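Local coordinates for Lmo2812 protein (Listeria monocytogenes EGD-e, PDB 5ZQA) that probably acts as a serine-type D-Ala-D-Ala carboxypeptidase, a penicillin-binding protein that trims peptide stems during cell-wall peptidoglycan synthesis, at residues A39-E44 and L49-A54; A69-E74 and A137-E142; E85-V90 and G131-G136. All coordinates share one frame; numbering follows the deposited sequence.

Contact 1 (A39-E44 and L49-A54)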
ATOM      1  N   ALA A  39     -12.939  -7.265   2.010  1.00  8.07           N
ATOM      2  CA  ALA A  39     -12.828  -8.162   3.147  1.00  9.41           C
ATOM      3  C   ALA A  39     -12.313  -7.417   4.363  1.00  7.70           C
ATOM      4  O   ALA A  39     -11.719  -6.340   4.246  1.00  9.05           O
ATOM      5  CB  ALA A  39     -11.905  -9.353   2.816  1.00 11.05           C
ATOM      6  N   VAL A  40     -12.550  -7.983   5.538  1.00  9.14           N
ATOM      7  CA  VAL A  40     -11.879  -7.495   6.733  1.00  8.61           C
ATOM      8  C   VAL A  40     -11.515  -8.716   7.566  1.00  8.55           C
ATOM      9  O   VAL A  40     -12.286  -9.686   7.641  1.00  8.06           O
ATOM     10  CB  VAL A  40     -12.746  -6.449   7.515  1.00  7.78           C
ATOM     11  CG1 VAL A  40     -14.126  -7.020   7.938  1.00 10.87           C
ATOM     12  CG2 VAL A  40     -11.966  -5.872   8.702  1.00 10.31           C
ATOM     13  N   TYR A  41     -10.306  -8.678   8.122  1.00  7.92           N
ATOM     14  CA  TYR A  41      -9.718  -9.813   8.828  1.00  9.91           C
ATOM     15  C   TYR A  41      -9.189  -9.418  10.199  1.00  9.54           C
ATOM     16  O   TYR A  41      -8.692  -8.312  10.392  1.00 10.58           O
ATOM     17  CB  TYR A  41      -8.554 -10.421   8.030  1.00  9.29           C
ATOM     18  CG  TYR A  41      -8.880 -10.873   6.621  1.00 10.02           C
ATOM     19  CD1 TYR A  41      -8.788  -9.990   5.558  1.00  8.29           C
ATOM     20  CD2 TYR A  41      -9.264 -12.186   6.352  1.00 12.05           C
ATOM     21  CE1 TYR A  41      -9.067 -10.379   4.273  1.00  9.69           C
ATOM     22  CE2 TYR A  41      -9.564 -12.587   5.061  1.00 11.43           C
ATOM     23  CZ  TYR A  41      -9.461 -11.679   4.021  1.00 13.07           C
ATOM     24  OH  TYR A  41      -9.759 -12.075   2.734  1.00 13.00           O
ATOM     25  N   SER A  42      -9.255 -10.352  11.138  1.00  9.91           N
ATOM     26  CA  SER A  42      -8.571 -10.210  12.415  1.00 10.57           C
ATOM     27  C   SER A  42      -7.103 -10.630  12.303  1.00 12.48           C
ATOM     28  O   SER A  42      -6.794 -11.748  11.891  1.00 13.35           O
ATOM     29  CB  SER A  42      -9.269 -11.051  13.485  1.00 14.13           C
ATOM     30  OG  SER A  42      -8.526 -11.003  14.686  1.00 18.21           O
ATOM     31  N   VAL A  43      -6.199  -9.732  12.666  1.00 10.40           N
ATOM     32  CA  VAL A  43      -4.770 -10.013  12.599  1.00 10.74           C
ATOM     33  C   VAL A  43      -4.350 -11.120  13.568  1.00 13.75           C
ATOM     34  O   VAL A  43      -3.487 -11.940  13.247  1.00 16.12           O
ATOM     35  CB  VAL A  43      -3.957  -8.732  12.888  1.00 13.13           C
ATOM     36  CG1 VAL A  43      -2.503  -9.052  13.197  1.00 17.32           C
ATOM     37  CG2 VAL A  43      -4.067  -7.769  11.710  1.00 13.17           C
ATOM     38  N   GLU A  44      -4.974 -11.159  14.741  1.00 13.44           N
ATOM     39  CA  GLU A  44      -4.496 -12.043  15.801  1.00 17.90           C
ATOM     40  C   GLU A  44      -4.588 -13.529  15.427  1.00 17.42           C
ATOM     41  O   GLU A  44      -3.654 -14.302  15.675  1.00 17.39           O
ATOM     42  CB  GLU A  44      -5.267 -11.765  17.092  1.00 18.76           C
ATOM     43  CG  GLU A  44      -4.879 -10.440  17.775  1.00 29.36           C
ATOM     44  CD  GLU A  44      -5.259  -9.198  16.970  1.00 23.87           C
ATOM     45  OE1 GLU A  44      -6.337  -9.194  16.323  1.00 28.59           O
ATOM     46  OE2 GLU A  44      -4.465  -8.225  16.978  1.00 21.66           O
ATOM     47  N   LEU A  49     -13.686 -11.849   8.887  1.00 11.60           N
ATOM     48  CA  LEU A  49     -14.918 -11.363   9.513  1.00 11.12           C
ATOM     49  C   LEU A  49     -15.966 -10.966   8.473  1.00 13.89           C
ATOM     50  O   LEU A  49     -17.167 -10.953   8.755  1.00 15.01           O
ATOM     51  CB  LEU A  49     -14.598 -10.183  10.432  1.00 13.04           C
ATOM     52  CG  LEU A  49     -13.504 -10.566  11.432  1.00 16.24           C
ATOM     53  CD1 LEU A  49     -12.979  -9.369  12.208  1.00 19.04           C
ATOM     54  CD2 LEU A  49     -14.040 -11.641  12.375  1.00 19.49           C
ATOM     55  N   TYR A  50     -15.497 -10.650   7.272  1.00 11.24           N
ATOM     56  CA  TYR A  50     -16.345 -10.447   6.109  1.00 11.47           C
ATOM     57  C   TYR A  50     -15.515 -10.699   4.871  1.00 11.42           C
ATOM     58  O   TYR A  50     -14.366 -10.268   4.810  1.00 10.17           O
ATOM     59  CB  TYR A  50     -16.932  -9.031   6.063  1.00 13.09           C
ATOM     60  CG  TYR A  50     -17.776  -8.779   4.835  1.00 13.72           C
ATOM     61  CD1 TYR A  50     -19.110  -9.162   4.795  1.00 16.16           C
ATOM     62  CD2 TYR A  50     -17.230  -8.192   3.707  1.00 12.18           C
ATOM     63  CE1 TYR A  50     -19.881  -8.945   3.663  1.00 16.62           C
ATOM     64  CE2 TYR A  50     -17.992  -7.968   2.565  1.00 15.19           C
ATOM     65  CZ  TYR A  50     -19.315  -8.349   2.554  1.00 16.45           C
ATOM     66  OH  TYR A  50     -20.083  -8.137   1.427  1.00 19.28           O
ATOM     67  N   GLU A  51     -16.088 -11.400   3.894  1.00 13.24           N
ATOM     68  CA  GLU A  51     -15.425 -11.609   2.613  1.00 11.75           C
ATOM     69  C   GLU A  51     -16.407 -11.518   1.456  1.00 12.81           C
ATOM     70  O   GLU A  51     -17.500 -12.086   1.495  1.00 14.48           O
ATOM     71  CB  GLU A  51     -14.712 -12.967   2.573  1.00 14.29           C
ATOM     72  CG  GLU A  51     -13.342 -12.964   3.238  1.00 13.33           C
ATOM     73  CD  GLU A  51     -12.595 -14.287   3.090  1.00 17.93           C
ATOM     74  OE1 GLU A  51     -13.234 -15.362   3.138  1.00 19.09           O
ATOM     75  OE2 GLU A  51     -11.361 -14.255   2.929  1.00 16.97           O
ATOM     76  N   GLN A  52     -15.995 -10.805   0.421  1.00 12.08           N
ATOM     77  CA  GLN A  52     -16.752 -10.699  -0.815  1.00 15.38           C
ATOM     78  C   GLN A  52     -15.783 -10.782  -1.981  1.00 12.67           C
ATOM     79  O   GLN A  52     -14.938  -9.902  -2.128  1.00 12.07           O
ATOM     80  CB  GLN A  52     -17.538  -9.389  -0.851  1.00 16.78           C
ATOM     81  CG  GLN A  52     -18.298  -9.140  -2.138  1.00 20.31           C
ATOM     82  CD  GLN A  52     -18.979  -7.781  -2.149  1.00 28.24           C
ATOM     83  OE1 GLN A  52     -19.101  -7.119  -1.112  1.00 24.30           O
ATOM     84  NE2 GLN A  52     -19.428  -7.357  -3.327  1.00 32.45           N
ATOM     85  N   ASN A  53     -15.877 -11.846  -2.779  1.00 12.93           N
ATOM     86  CA  ASN A  53     -14.940 -12.066  -3.886  1.00 12.17           C
ATOM     87  C   ASN A  53     -13.495 -12.084  -3.405  1.00 12.10           C
ATOM     88  O   ASN A  53     -12.610 -11.544  -4.062  1.00 12.17           O
ATOM     89  CB  ASN A  53     -15.121 -10.996  -4.977  1.00 13.71           C
ATOM     90  CG  ASN A  53     -16.393 -11.185  -5.771  1.00 18.46           C
ATOM     91  OD1 ASN A  53     -16.886 -12.304  -5.908  1.00 20.42           O
ATOM     92  ND2 ASN A  53     -16.927 -10.093  -6.308  1.00 23.90           N
ATOM     93  N   ALA A  54     -13.260 -12.736  -2.269  1.00 11.25           N
ATOM     94  CA  ALA A  54     -11.950 -12.708  -1.617  1.00 13.53           C
ATOM     95  C   ALA A  54     -10.885 -13.512  -2.359  1.00 13.13           C
ATOM     96  O   ALA A  54      -9.687 -13.371  -2.079  1.00 15.37           O
ATOM     97  CB  ALA A  54     -12.081 -13.218  -0.195  1.00 14.53           C
TER
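Ala39 pairs with Glu51 as a non-hydrogen-bonded antiparallel pair, the two CA atoms only 4.3 Å apart. Its CA makes a CA-H...O contact with Tyr50 O at 3.1 Å, and its CB lies against Glu51 CG; the small alanine lets helix 175-188 come close on this face, where Thr175 touches it. Val40 points to the other face. Its N-H bonds Tyr50 O at 3.0 Å. With CG1 set between the backbone N and the carbonyl carbon (chi1 58°), that methyl touches CB of both Leu49 and Tyr50, the closer being Tyr50 CB at 3.9 Å; branched valine suits the place because its side chain also packs on Leu268 and Val271 of helix 258-272. Val40 O is met twice: by Leu49 N at 2.9 Å, and by Tyr50 N through a weaker, longer bond. Two residues thus face one, the classic beta bulge, here in a hairpin whose strand 48-52 forms one edge of the five-stranded antiparallel sheet, with 37-42 beside it. Next comes Tyr41, whose CB starts away from strand 50-52 but whose long ring brings the hydroxyl back across. Tyr41 OH donates to Glu51 OE2 at 2.7 Å and is received on the anti lone pair of that oxygen, the ring perpendicular to the carboxylate plane. Lys176 forms a salt bridge to the same oxygen, which would balance its charge, while Thr175 also bonds the phenol and Phe179 stacks on its ring. Leu49 CD1 lies 4.0 Å from Ser42 N, where the short serine side chain does not block it.

Contact 2 (A69-E74 and A137-E142). With MG (magnesium ion), chain B.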
ATOM      1  N   ALA A  69       7.758  -1.028   0.119  1.00  8.05           N
ATOM      2  CA  ALA A  69       8.040  -0.563   1.484  1.00  7.62           C
ATOM      3  C   ALA A  69       8.659  -1.680   2.319  1.00  8.08           C
ATOM      4  O   ALA A  69       9.650  -1.453   3.026  1.00  8.78           O
ATOM      5  CB  ALA A  69       6.762  -0.034   2.153  1.00 10.38           C
ATOM      6  N   PHE A  70       8.082  -2.878   2.246  1.00  8.65           N
ATOM      7  CA  PHE A  70       8.604  -4.022   2.996  1.00  8.18           C
ATOM      8  C   PHE A  70      10.070  -4.261   2.669  1.00  8.78           C
ATOM      9  O   PHE A  70      10.897  -4.426   3.570  1.00  8.56           O
ATOM     10  CB  PHE A  70       7.784  -5.293   2.706  1.00  9.44           C
ATOM     11  CG  PHE A  70       8.180  -6.468   3.555  1.00 11.14           C
ATOM     12  CD1 PHE A  70       7.655  -6.629   4.822  1.00 16.58           C
ATOM     13  CD2 PHE A  70       9.112  -7.390   3.101  1.00 14.40           C
ATOM     14  CE1 PHE A  70       8.026  -7.708   5.615  1.00 17.63           C
ATOM     15  CE2 PHE A  70       9.483  -8.460   3.887  1.00 17.22           C
ATOM     16  CZ  PHE A  70       8.937  -8.615   5.145  1.00 18.63           C
ATOM     17  N   LEU A  71      10.396  -4.238   1.384  1.00  7.51           N
ATOM     18  CA  LEU A  71      11.760  -4.504   0.956  1.00  7.73           C
ATOM     19  C   LEU A  71      12.743  -3.375   1.318  1.00  8.76           C
ATOM     20  O   LEU A  71      13.910  -3.646   1.628  1.00 10.07           O
ATOM     21  CB  LEU A  71      11.778  -4.793  -0.549  1.00  9.31           C
ATOM     22  CG  LEU A  71      11.164  -6.167  -0.847  1.00  9.67           C
ATOM     23  CD1 LEU A  71      10.979  -6.373  -2.346  1.00 13.50           C
ATOM     24  CD2 LEU A  71      12.008  -7.300  -0.263  1.00 12.93           C
ATOM     25  N   VAL A  72      12.281  -2.129   1.306  1.00  7.24           N
ATOM     26  CA  VAL A  72      13.084  -1.012   1.790  1.00  8.26           C
ATOM     27  C   VAL A  72      13.400  -1.177   3.267  1.00  8.63           C
ATOM     28  O   VAL A  72      14.557  -1.052   3.685  1.00  8.88           O
ATOM     29  CB  VAL A  72      12.362   0.326   1.553  1.00  7.30           C
ATOM     30  CG1 VAL A  72      13.029   1.452   2.321  1.00 10.47           C
ATOM     31  CG2 VAL A  72      12.321   0.626   0.050  1.00  9.88           C
ATOM     32  N   LEU A  73      12.376  -1.504   4.048  1.00  6.99           N
ATOM     33  CA  LEU A  73      12.535  -1.641   5.495  1.00  7.64           C
ATOM     34  C   LEU A  73      13.430  -2.841   5.846  1.00  9.24           C
ATOM     35  O   LEU A  73      14.260  -2.753   6.767  1.00  9.62           O
ATOM     36  CB  LEU A  73      11.165  -1.759   6.156  1.00  7.99           C
ATOM     37  CG  LEU A  73      10.360  -0.461   6.051  1.00  8.51           C
ATOM     38  CD1 LEU A  73       8.909  -0.689   6.433  1.00 12.29           C
ATOM     39  CD2 LEU A  73      10.971   0.630   6.915  1.00 11.14           C
ATOM     40  N   GLU A  74      13.290  -3.942   5.104  1.00  7.41           N
ATOM     41  CA  GLU A  74      14.202  -5.086   5.258  1.00  8.53           C
ATOM     42  C   GLU A  74      15.654  -4.673   4.986  1.00 10.25           C
ATOM     43  O   GLU A  74      16.563  -5.002   5.748  1.00 10.94           O
ATOM     44  CB  GLU A  74      13.816  -6.235   4.313  1.00 10.59           C
ATOM     45  CG  GLU A  74      12.507  -6.925   4.658  1.00 11.94           C
ATOM     46  CD  GLU A  74      12.649  -7.844   5.853  1.00 15.77           C
ATOM     47  OE1 GLU A  74      13.328  -8.888   5.719  1.00 17.66           O
ATOM     48  OE2 GLU A  74      12.113  -7.511   6.933  1.00 14.77           O
ATOM     49  N   ALA A 137      17.002  -3.367 -12.520  1.00 23.27           N
ATOM     50  CA  ALA A 137      15.884  -3.800 -13.349  1.00 24.14           C
ATOM     51  C   ALA A 137      15.272  -5.112 -12.867  1.00 21.93           C
ATOM     52  O   ALA A 137      14.242  -5.543 -13.381  1.00 29.03           O
ATOM     53  CB  ALA A 137      16.324  -3.931 -14.805  1.00 23.95           C
ATOM     54  N   ASP A 138      15.890  -5.745 -11.874  1.00 20.09           N
ATOM     55  CA  ASP A 138      15.387  -7.023 -11.376  1.00 22.41           C
ATOM     56  C   ASP A 138      14.499  -6.892 -10.142  1.00 16.22           C
ATOM     57  O   ASP A 138      14.164  -7.895  -9.514  1.00 16.44           O
ATOM     58  CB  ASP A 138      16.545  -7.966 -11.046  1.00 25.99           C
ATOM     59  CG  ASP A 138      17.298  -8.419 -12.277  1.00 30.38           C
ATOM     60  OD1 ASP A 138      16.776  -8.231 -13.399  1.00 33.36           O
ATOM     61  OD2 ASP A 138      18.407  -8.974 -12.116  1.00 38.69           O
ATOM     62  N   PHE A 139      14.118  -5.670  -9.784  1.00 13.15           N
ATOM     63  CA  PHE A 139      13.324  -5.500  -8.566  1.00 12.17           C
ATOM     64  C   PHE A 139      11.972  -6.237  -8.574  1.00 11.25           C
ATOM     65  O   PHE A 139      11.602  -6.813  -7.551  1.00 11.13           O
ATOM     66  CB  PHE A 139      13.092  -4.021  -8.266  1.00 10.99           C
ATOM     67  CG  PHE A 139      12.555  -3.775  -6.882  1.00  9.03           C
ATOM     68  CD1 PHE A 139      13.345  -4.002  -5.762  1.00 11.15           C
ATOM     69  CD2 PHE A 139      11.254  -3.330  -6.703  1.00 11.29           C
ATOM     70  CE1 PHE A 139      12.851  -3.781  -4.481  1.00 12.38           C
ATOM     71  CE2 PHE A 139      10.756  -3.099  -5.422  1.00 10.11           C
ATOM     72  CZ  PHE A 139      11.550  -3.325  -4.314  1.00 11.47           C
ATOM     73  N   PRO A 140      11.234  -6.248  -9.704  1.00 10.17           N
ATOM     74  CA  PRO A 140       9.975  -7.012  -9.672  1.00 12.58           C
ATOM     75  C   PRO A 140      10.176  -8.485  -9.319  1.00 12.93           C
ATOM     76  O   PRO A 140       9.347  -9.068  -8.618  1.00 12.40           O
ATOM     77  CB  PRO A 140       9.441  -6.860 -11.096  1.00 13.17           C
ATOM     78  CG  PRO A 140       9.976  -5.529 -11.531  1.00 14.45           C
ATOM     79  CD  PRO A 140      11.352  -5.452 -10.941  1.00 13.88           C
ATOM     80  N   LYS A 141      11.272  -9.077  -9.778  1.00 14.33           N
ATOM     81  CA  LYS A 141      11.573 -10.462  -9.419  1.00 14.59           C
ATOM     82  C   LYS A 141      11.769 -10.595  -7.910  1.00 12.27           C
ATOM     83  O   LYS A 141      11.315 -11.560  -7.298  1.00 13.96           O
ATOM     84  CB  LYS A 141      12.813 -10.955 -10.175  1.00 18.66           C
ATOM     85  CG  LYS A 141      13.223 -12.398  -9.872  1.00 25.97           C
ATOM     86  CD  LYS A 141      13.800 -13.075 -11.119  1.00 30.63           C
ATOM     87  CE  LYS A 141      14.812 -12.175 -11.817  1.00 28.96           C
ATOM     88  NZ  LYS A 141      15.375 -12.773 -13.063  1.00 30.61           N
ATOM     89  N   GLU A 142      12.415  -9.611  -7.296  1.00 12.14           N
ATOM     90  CA  GLU A 142      12.598  -9.637  -5.849  1.00 13.41           C
ATOM     91  C   GLU A 142      11.280  -9.432  -5.108  1.00 12.34           C
ATOM     92  O   GLU A 142      11.060 -10.044  -4.066  1.00 12.52           O
ATOM     93  CB  GLU A 142      13.619  -8.587  -5.422  1.00 17.45           C
ATOM     94  CG  GLU A 142      15.041  -8.920  -5.859  1.00 24.31           C
ATOM     95  CD  GLU A 142      15.559 -10.217  -5.247  1.00 30.93           C
ATOM     96  OE1 GLU A 142      15.049 -10.627  -4.179  1.00 29.15           O
ATOM     97  OE2 GLU A 142      16.476 -10.829  -5.836  1.00 36.47           O
TER
HETATM   98 MG    MG B 301      14.214 -10.062   7.277  1.00 22.27          MG
HETATM   99  O   HOH W   1      12.571  -9.469   8.468  1.00 23.19           O
HETATM  100  O   HOH W   2      15.305  -8.368   7.998  1.00 23.80           O
HETATM  101  O   HOH W   3      13.205 -11.627   6.359  1.00 27.67           O
HETATM  102  O   HOH W   4      15.775 -10.526   6.184  1.00 22.88           O
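Leu71 and Glu142 mark the nearest backbone approach, their CA atoms 8.6 Å apart, so helices 65-77 and 139-150 meet here through side chains, with no hydrogen bond between the segments. Leu71 and Phe139 both reach across. The CB of Leu71 points at the other segment, and its branch end comes up obliquely to the ring of Phe139, which is carried over by a CG anti to its backbone N (chi1 -167°). Leu71 CD1 is 3.7 Å from Phe139 CZ, and Leu71 CB adds a second touch to the same ring atom at 4.0 Å. The two side chains slide past each other in opposite directions, an apolar overlap for which a branched leucine and a flat phenyl are well matched. Leu71 CD1 also lies 4.1 Å from Glu142 O, beside the first turn of helix 139-150.

Nearly a turn further along the leucine's helix, Glu74 turns to a different task. Bent at chi2, its chain presents Glu74 OE1 to a magnesium ion at 2.1 Å, while Glu74 OE2 stays 3.3 Å from the metal, so the carboxylate binds through one oxygen. Four waters join it on the ion. The bonds that Glu74 OE2 makes with one of these waters and with His189 NE2 would restrain the carboxylate's rotation, and His189 itself belongs with Glu191 to a neighbouring magnesium site.

Around the contact, Met143 and Gln146 of helix 139-150 continue the packing on Leu71, Leu134 of helix 124-135 lies against Phe139, and helix 111-120 packs against Ala69, Val72 and Leu73.

Contact 3 (E85-V90 and G131-G136)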
ATOM      1  N   GLU A  85      20.871   8.042   2.246  1.00 11.38           N
ATOM      2  CA  GLU A  85      21.334   7.982   0.861  1.00 13.50           C
ATOM      3  C   GLU A  85      20.480   8.911   0.017  1.00 13.55           C
ATOM      4  O   GLU A  85      19.269   8.992   0.224  1.00 14.43           O
ATOM      5  CB  GLU A  85      21.261   6.565   0.303  1.00 12.50           C
ATOM      6  CG  GLU A  85      22.159   5.573   1.003  1.00 12.71           C
ATOM      7  CD  GLU A  85      22.142   4.228   0.318  1.00 14.67           C
ATOM      8  OE1 GLU A  85      22.120   4.206  -0.932  1.00 16.64           O
ATOM      9  OE2 GLU A  85      22.140   3.205   1.028  1.00 15.30           O
ATOM     10  N   LYS A  86      21.104   9.599  -0.935  1.00 11.97           N
ATOM     11  CA  LYS A  86      20.393  10.525  -1.813  1.00 11.94           C
ATOM     12  C   LYS A  86      20.286   9.911  -3.196  1.00 12.80           C
ATOM     13  O   LYS A  86      21.293   9.525  -3.804  1.00 12.87           O
ATOM     14  CB  LYS A  86      21.102  11.882  -1.879  1.00 13.44           C
ATOM     15  CG  LYS A  86      21.201  12.579  -0.530  1.00 14.80           C
ATOM     16  CD  LYS A  86      19.902  13.288  -0.199  1.00 16.45           C
ATOM     17  CE  LYS A  86      19.870  13.755   1.252  1.00 21.39           C
ATOM     18  NZ  LYS A  86      20.992  14.678   1.585  1.00 21.74           N
ATOM     19  N   LEU A  87      19.057   9.809  -3.693  1.00 10.91           N
ATOM     20  CA  LEU A  87      18.821   9.153  -4.962  1.00 12.09           C
ATOM     21  C   LEU A  87      18.134  10.102  -5.924  1.00 13.09           C
ATOM     22  O   LEU A  87      17.448  11.031  -5.498  1.00 11.94           O
ATOM     23  CB  LEU A  87      17.968   7.905  -4.765  1.00 11.50           C
ATOM     24  CG  LEU A  87      18.477   6.915  -3.735  1.00 11.83           C
ATOM     25  CD1 LEU A  87      17.457   5.791  -3.623  1.00 13.65           C
ATOM     26  CD2 LEU A  87      19.843   6.380  -4.131  1.00 12.83           C
ATOM     27  N   ASP A  88      18.302   9.850  -7.216  1.00 12.89           N
ATOM     28  CA  ASP A  88      17.701  10.696  -8.242  1.00 13.21           C
ATOM     29  C   ASP A  88      16.420  10.077  -8.752  1.00 12.35           C
ATOM     30  O   ASP A  88      16.418   8.917  -9.174  1.00 14.09           O
ATOM     31  CB  ASP A  88      18.671  10.902  -9.402  1.00 14.51           C
ATOM     32  CG  ASP A  88      19.957  11.560  -8.964  1.00 18.65           C
ATOM     33  OD1 ASP A  88      19.888  12.636  -8.338  1.00 18.21           O
ATOM     34  OD2 ASP A  88      21.039  10.988  -9.219  1.00 26.49           O
ATOM     35  N   LEU A  89      15.337  10.854  -8.714  1.00 11.34           N
ATOM     36  CA  LEU A  89      14.035  10.376  -9.163  1.00 10.95           C
ATOM     37  C   LEU A  89      14.089   9.927 -10.613  1.00 13.54           C
ATOM     38  O   LEU A  89      14.603  10.646 -11.476  1.00 13.77           O
ATOM     39  CB  LEU A  89      12.969  11.460  -9.014  1.00 10.72           C
ATOM     40  CG  LEU A  89      12.487  11.675  -7.587  1.00 10.51           C
ATOM     41  CD1 LEU A  89      11.625  12.924  -7.509  1.00 10.83           C
ATOM     42  CD2 LEU A  89      11.732  10.414  -7.124  1.00 10.46           C
ATOM     43  N   VAL A  90      13.565   8.734 -10.870  1.00 15.64           N
ATOM     44  CA  VAL A  90      13.476   8.233 -12.228  1.00 16.73           C
ATOM     45  C   VAL A  90      12.405   9.035 -12.969  1.00 18.45           C
ATOM     46  O   VAL A  90      11.452   9.534 -12.369  1.00 19.81           O
ATOM     47  CB  VAL A  90      13.141   6.718 -12.277  1.00 19.02           C
ATOM     48  CG1 VAL A  90      14.050   5.920 -11.352  1.00 20.38           C
ATOM     49  CG2 VAL A  90      11.697   6.487 -11.923  1.00 21.67           C
ATOM     50  N   GLY A 131      13.178   0.975  -5.826  1.00 10.35           N
ATOM     51  CA  GLY A 131      13.353  -0.349  -6.394  1.00  9.45           C
ATOM     52  C   GLY A 131      14.650  -0.458  -7.190  1.00 11.26           C
ATOM     53  O   GLY A 131      15.360  -1.459  -7.089  1.00 11.77           O
ATOM     54  N   ASP A 132      14.943   0.566  -7.989  1.00 10.87           N
ATOM     55  CA  ASP A 132      16.176   0.610  -8.780  1.00 11.38           C
ATOM     56  C   ASP A 132      17.418   0.535  -7.893  1.00 10.48           C
ATOM     57  O   ASP A 132      18.362  -0.204  -8.179  1.00 11.24           O
ATOM     58  CB  ASP A 132      16.232   1.891  -9.618  1.00 12.53           C
ATOM     59  CG  ASP A 132      15.383   1.823 -10.865  1.00 23.79           C
ATOM     60  OD1 ASP A 132      14.628   0.846 -11.046  1.00 22.74           O
ATOM     61  OD2 ASP A 132      15.474   2.775 -11.670  1.00 25.81           O
ATOM     62  N   ARG A 133      17.415   1.298  -6.809  1.00 11.26           N
ATOM     63  CA  ARG A 133      18.532   1.295  -5.871  1.00 10.55           C
ATOM     64  C   ARG A 133      18.720  -0.094  -5.266  1.00 12.53           C
ATOM     65  O   ARG A 133      19.841  -0.575  -5.105  1.00 13.12           O
ATOM     66  CB  ARG A 133      18.307   2.342  -4.773  1.00 10.67           C
ATOM     67  CG  ARG A 133      19.152   2.160  -3.507  1.00 10.07           C
ATOM     68  CD  ARG A 133      20.666   2.291  -3.744  1.00 11.67           C
ATOM     69  NE  ARG A 133      21.353   2.110  -2.469  1.00 10.96           N
ATOM     70  CZ  ARG A 133      21.589   0.928  -1.910  1.00 11.23           C
ATOM     71  NH1 ARG A 133      21.244  -0.184  -2.550  1.00 12.21           N
ATOM     72  NH2 ARG A 133      22.192   0.861  -0.724  1.00 12.21           N
ATOM     73  N   LEU A 134      17.617  -0.757  -4.949  1.00 10.21           N
ATOM     74  CA  LEU A 134      17.716  -2.062  -4.303  1.00 12.30           C
ATOM     75  C   LEU A 134      18.150  -3.189  -5.234  1.00 11.88           C
ATOM     76  O   LEU A 134      18.968  -4.021  -4.844  1.00 16.74           O
ATOM     77  CB  LEU A 134      16.387  -2.425  -3.641  1.00 13.62           C
ATOM     78  CG  LEU A 134      16.086  -1.618  -2.378  1.00 14.79           C
ATOM     79  CD1 LEU A 134      14.689  -1.929  -1.897  1.00 15.23           C
ATOM     80  CD2 LEU A 134      17.121  -1.907  -1.297  1.00 17.33           C
ATOM     81  N   ASP A 135      17.603  -3.251  -6.445  1.00 12.53           N
ATOM     82  CA  ASP A 135      17.882  -4.405  -7.308  1.00 15.10           C
ATOM     83  C   ASP A 135      17.910  -4.105  -8.797  1.00 19.49           C
ATOM     84  O   ASP A 135      17.849  -5.030  -9.615  1.00 18.51           O
ATOM     85  CB  ASP A 135      16.865  -5.516  -7.047  1.00 16.59           C
ATOM     86  CG  ASP A 135      17.036  -6.154  -5.680  1.00 27.48           C
ATOM     87  OD1 ASP A 135      17.973  -6.972  -5.515  1.00 29.90           O
ATOM     88  OD2 ASP A 135      16.231  -5.847  -4.771  1.00 27.76           O
ATOM     89  N   GLY A 136      18.033  -2.830  -9.152  1.00 17.60           N
ATOM     90  CA  GLY A 136      18.041  -2.426 -10.549  1.00 21.36           C
ATOM     91  C   GLY A 136      16.803  -2.892 -11.294  1.00 19.80           C
ATOM     92  O   GLY A 136      15.683  -2.862 -10.762  1.00 22.04           O
TER
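The carboxylate of Glu85 sits at the edge of the Arg133 guanidinium, the two planes only 26° apart although the side chains cross at about a right angle. The grip is side-on: Arg133 NE donates to Glu85 OE1 at 2.7 Å and Arg133 NH2 to Glu85 OE2 at 2.9 Å, each oxygen met on its syn side. The first bond is nearly straight, 171° at the hydrogen. This pair of nearly parallel bonds restrains how far one group can twist against the other, and the bend in the arginine chain at chi2 brings its NE edge round to the glutamate. Each partner is held further, Glu85 OE2 by Ser82 N and Arg133 NH2 by Glu80 O. The contact fastens strand 86-88, which pairs with strand 108-110 in a two-stranded antiparallel sheet, onto helix 124-135, a helix that begins just after the predicted active-site Ser122. Leu87 crosses the aliphatic part of the arginine at about a right angle, its CD1 3.7 Å from Arg133 CB; long arginine suits this surface site because its methylenes serve the leucine while its charged end serves Glu85. Beyond, Val90 and Asp132 approach from opposite directions, and Val90 CG1 meets Asp132 OD2 at 3.5 Å in plain van der Waals contact.

Overall arrangement
Contact 1 closes first along the chain and stands apart, at one edge of the five-stranded sheet, with its centre about 26 Å from that of contact 2 and about 35 Å from that of contact 3, on the opposite side of the chain's centre from contact 3. Contacts 2 and 3 are neighbours, about 11 Å between centres, and contact 3 is nested in the loop that contact 2 closes. They touch through Val72 against Leu134 and Glu142 against Asp135, so helices 65-77, 124-135 and 139-150 form one packed group. This division into a sheet region and a helical region fits the penicillin-binding protein fold; the predicted nucleophile Ser62 lies just before helix 65-77, whose first residue is the predicted proton acceptor Lys65.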